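Local coordinates for protein transcriptional regulator, Crp/Fnr family (Eubacterium rectale ATCC 33656, PDB 3DV8) that probably regulates transcription as a Crp/Fnr-family factor, pairing a cyclic nucleotide-binding domain with a helix-turn-helix domain expected to bind DNA, at residues K150-F155 with T187-Y192. Sequence-based numbering, arbitrary orientation.
Sequences KRVASF and TRMLRY
Val152 meets Met189 and Leu190 through its two methyl groups, one for each partner. Its CB points from helix 148-163 toward helix 183-195, and there the side chain forks. CG1 lies anti to the backbone N (chi1 174°) and reaches Leu190 CD2 at 4.1 Å. CG2, beside the backbone N, meets Met189 CG at 4.0 Å.

Met189 is a selenomethionine. Its CB points toward helix 148-163. CG, anti to the backbone N (chi1 -168°), makes the contact; the turn at chi2 (66°) then carries the selenium away from the valine. Leu190 starts out beside the contact and brings its CD2 methyl in to Val152. Val152 also touches Leu179, and Leu190 touches His172 and Ile175, all on helix 172-179.

No hydrogen bond joins the two segments. The CA atoms of Val152 and Met189 are 8.0 Å apart, and the contact is small and apolar. Nearby, Arg151 NH2 makes a hydrogen bond to Leu179 O, a polar tie between helices 148-163 and 172-179. Helices packed around a shared apolar interior, backed by a small antiparallel sheet, are characteristic of the winged helix-turn-helix domain of Crp/Fnr regulators, in which helix 183-195 is probably the recognition helix.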
loop_
_atom_site.group_PDB
_atom_site.type_symbol
_atom_site.label_atom_id
_atom_site.label_comp_id
_atom_site.label_asym_id
_atom_site.label_seq_id
_atom_site.Cartn_x
_atom_site.Cartn_y
_atom_site.Cartn_z
ATOM N N LYS A 150 -9.190 -16.872 -10.004
ATOM C CA LYS A 150 -7.989 -16.371 -10.680
ATOM C C LYS A 150 -6.812 -16.193 -9.727
ATOM O O LYS A 150 -5.671 -16.499 -10.082
ATOM C CB LYS A 150 -8.283 -15.073 -11.435
ATOM C CG LYS A 150 -9.284 -15.277 -12.553
ATOM C CD LYS A 150 -9.338 -14.121 -13.529
ATOM C CE LYS A 150 -10.485 -13.179 -13.305
ATOM N NZ LYS A 150 -11.801 -13.743 -13.784
ATOM N N ARG A 151 -7.105 -15.747 -8.508
ATOM C CA ARG A 151 -6.085 -15.529 -7.474
ATOM C C ARG A 151 -5.527 -16.842 -6.925
ATOM O O ARG A 151 -4.334 -16.917 -6.638
ATOM C CB ARG A 151 -6.634 -14.629 -6.361
ATOM C CG ARG A 151 -7.001 -13.243 -6.898
ATOM C CD ARG A 151 -7.590 -12.312 -5.880
ATOM N NE ARG A 151 -6.650 -12.060 -4.792
ATOM C CZ ARG A 151 -6.859 -12.243 -3.482
ATOM N NH1 ARG A 151 -8.045 -12.594 -2.976
ATOM N NH2 ARG A 151 -5.850 -11.979 -2.648
ATOM N N VAL A 152 -6.387 -17.857 -6.775
ATOM C CA VAL A 152 -5.963 -19.206 -6.374
ATOM C C VAL A 152 -5.067 -19.772 -7.490
ATOM O O VAL A 152 -3.972 -20.257 -7.207
ATOM C CB VAL A 152 -7.163 -20.160 -6.049
ATOM C CG1 VAL A 152 -6.681 -21.596 -5.770
ATOM C CG2 VAL A 152 -7.956 -19.633 -4.856
ATOM N N ALA A 153 -5.532 -19.680 -8.742
ATOM C CA ALA A 153 -4.754 -20.076 -9.930
ATOM C C ALA A 153 -3.375 -19.393 -9.956
ATOM O O ALA A 153 -2.348 -20.038 -10.200
ATOM C CB ALA A 153 -5.514 -19.732 -11.190
ATOM N N SER A 154 -3.367 -18.098 -9.674
ATOM C CA SER A 154 -2.135 -17.304 -9.622
ATOM C C SER A 154 -1.178 -17.751 -8.506
ATOM O O SER A 154 0.038 -17.799 -8.710
ATOM C CB SER A 154 -2.484 -15.821 -9.437
ATOM O OG SER A 154 -1.327 -15.025 -9.535
ATOM N N PHE A 155 -1.735 -18.064 -7.333
ATOM C CA PHE A 155 -0.945 -18.532 -6.196
ATOM C C PHE A 155 -0.325 -19.912 -6.470
ATOM O O PHE A 155 0.867 -20.120 -6.190
ATOM C CB PHE A 155 -1.765 -18.559 -4.903
ATOM C CG PHE A 155 -1.038 -19.191 -3.761
ATOM C CD1 PHE A 155 -0.146 -18.444 -3.001
ATOM C CD2 PHE A 155 -1.187 -20.567 -3.487
ATOM C CE1 PHE A 155 0.584 -19.038 -1.959
ATOM C CE2 PHE A 155 -0.467 -21.182 -2.448
ATOM C CZ PHE A 155 0.406 -20.413 -1.666
ATOM N N THR A 187 -11.082 -24.790 -0.005
ATOM C CA THR A 187 -11.384 -26.220 -0.254
ATOM C C THR A 187 -12.415 -26.401 -1.375
ATOM O O THR A 187 -12.232 -27.253 -2.240
ATOM C CB THR A 187 -11.901 -26.929 1.004
ATOM O OG1 THR A 187 -10.977 -26.710 2.065
ATOM C CG2 THR A 187 -12.056 -28.432 0.768
ATOM N N ARG A 188 -13.467 -25.574 -1.351
ATOM C CA ARG A 188 -14.540 -25.578 -2.369
ATOM C C ARG A 188 -13.939 -25.284 -3.755
ATOM O O ARG A 188 -14.270 -25.962 -4.743
ATOM C CB ARG A 188 -15.588 -24.481 -2.087
ATOM C CG ARG A 188 -17.051 -24.870 -2.327
ATOM C CD ARG A 188 -17.775 -25.151 -0.994
ATOM N NE ARG A 188 -17.889 -23.916 -0.197
ATOM C CZ ARG A 188 -18.360 -23.815 1.054
ATOM N NH1 ARG A 188 -18.777 -24.890 1.737
ATOM N NH2 ARG A 188 -18.385 -22.611 1.653
HETATM N N MSE A 189 -13.054 -24.275 -3.789
HETATM C CA MSE A 189 -12.365 -23.818 -5.001
HETATM C C MSE A 189 -11.406 -24.854 -5.570
HETATM O O MSE A 189 -11.340 -25.007 -6.795
HETATM C CB MSE A 189 -11.576 -22.527 -4.729
HETATM C CG MSE A 189 -11.074 -21.810 -5.970
HETATM SE SE MSE A 189 -12.552 -21.130 -7.041
HETATM C CE MSE A 189 -13.278 -19.763 -5.811
ATOM N N LEU A 190 -10.642 -25.514 -4.691
ATOM C CA LEU A 190 -9.700 -26.559 -5.106
ATOM C C LEU A 190 -10.450 -27.779 -5.672
ATOM O O LEU A 190 -9.993 -28.393 -6.643
ATOM C CB LEU A 190 -8.748 -26.943 -3.962
ATOM C CG LEU A 190 -7.780 -25.842 -3.490
ATOM C CD1 LEU A 190 -7.149 -26.219 -2.148
ATOM C CD2 LEU A 190 -6.694 -25.484 -4.537
ATOM N N ARG A 191 -11.602 -28.102 -5.079
ATOM C CA ARG A 191 -12.468 -29.202 -5.566
ATOM C C ARG A 191 -13.114 -28.894 -6.927
ATOM O O ARG A 191 -13.309 -29.806 -7.734
ATOM C CB ARG A 191 -13.499 -29.588 -4.512
ATOM C CG ARG A 191 -12.849 -30.295 -3.334
ATOM C CD ARG A 191 -13.819 -30.469 -2.200
ATOM N NE ARG A 191 -13.286 -31.325 -1.142
ATOM C CZ ARG A 191 -13.908 -31.593 0.009
ATOM N NH1 ARG A 191 -15.117 -31.080 0.294
ATOM N NH2 ARG A 191 -13.312 -32.392 0.900
ATOM N N TYR A 192 -13.436 -27.618 -7.164
ATOM C CA TYR A 192 -13.896 -27.140 -8.486
ATOM C C TYR A 192 -12.759 -27.289 -9.520
ATOM O O TYR A 192 -13.002 -27.700 -10.657
ATOM C CB TYR A 192 -14.411 -25.687 -8.403
ATOM C CG TYR A 192 -14.542 -24.980 -9.733
ATOM C CD1 TYR A 192 -15.509 -25.370 -10.671
ATOM C CD2 TYR A 192 -13.695 -23.912 -10.063
ATOM C CE1 TYR A 192 -15.618 -24.708 -11.923
ATOM C CE2 TYR A 192 -13.796 -23.248 -11.300
ATOM C CZ TYR A 192 -14.753 -23.651 -12.218
ATOM O OH TYR A 192 -14.831 -22.992 -13.413
#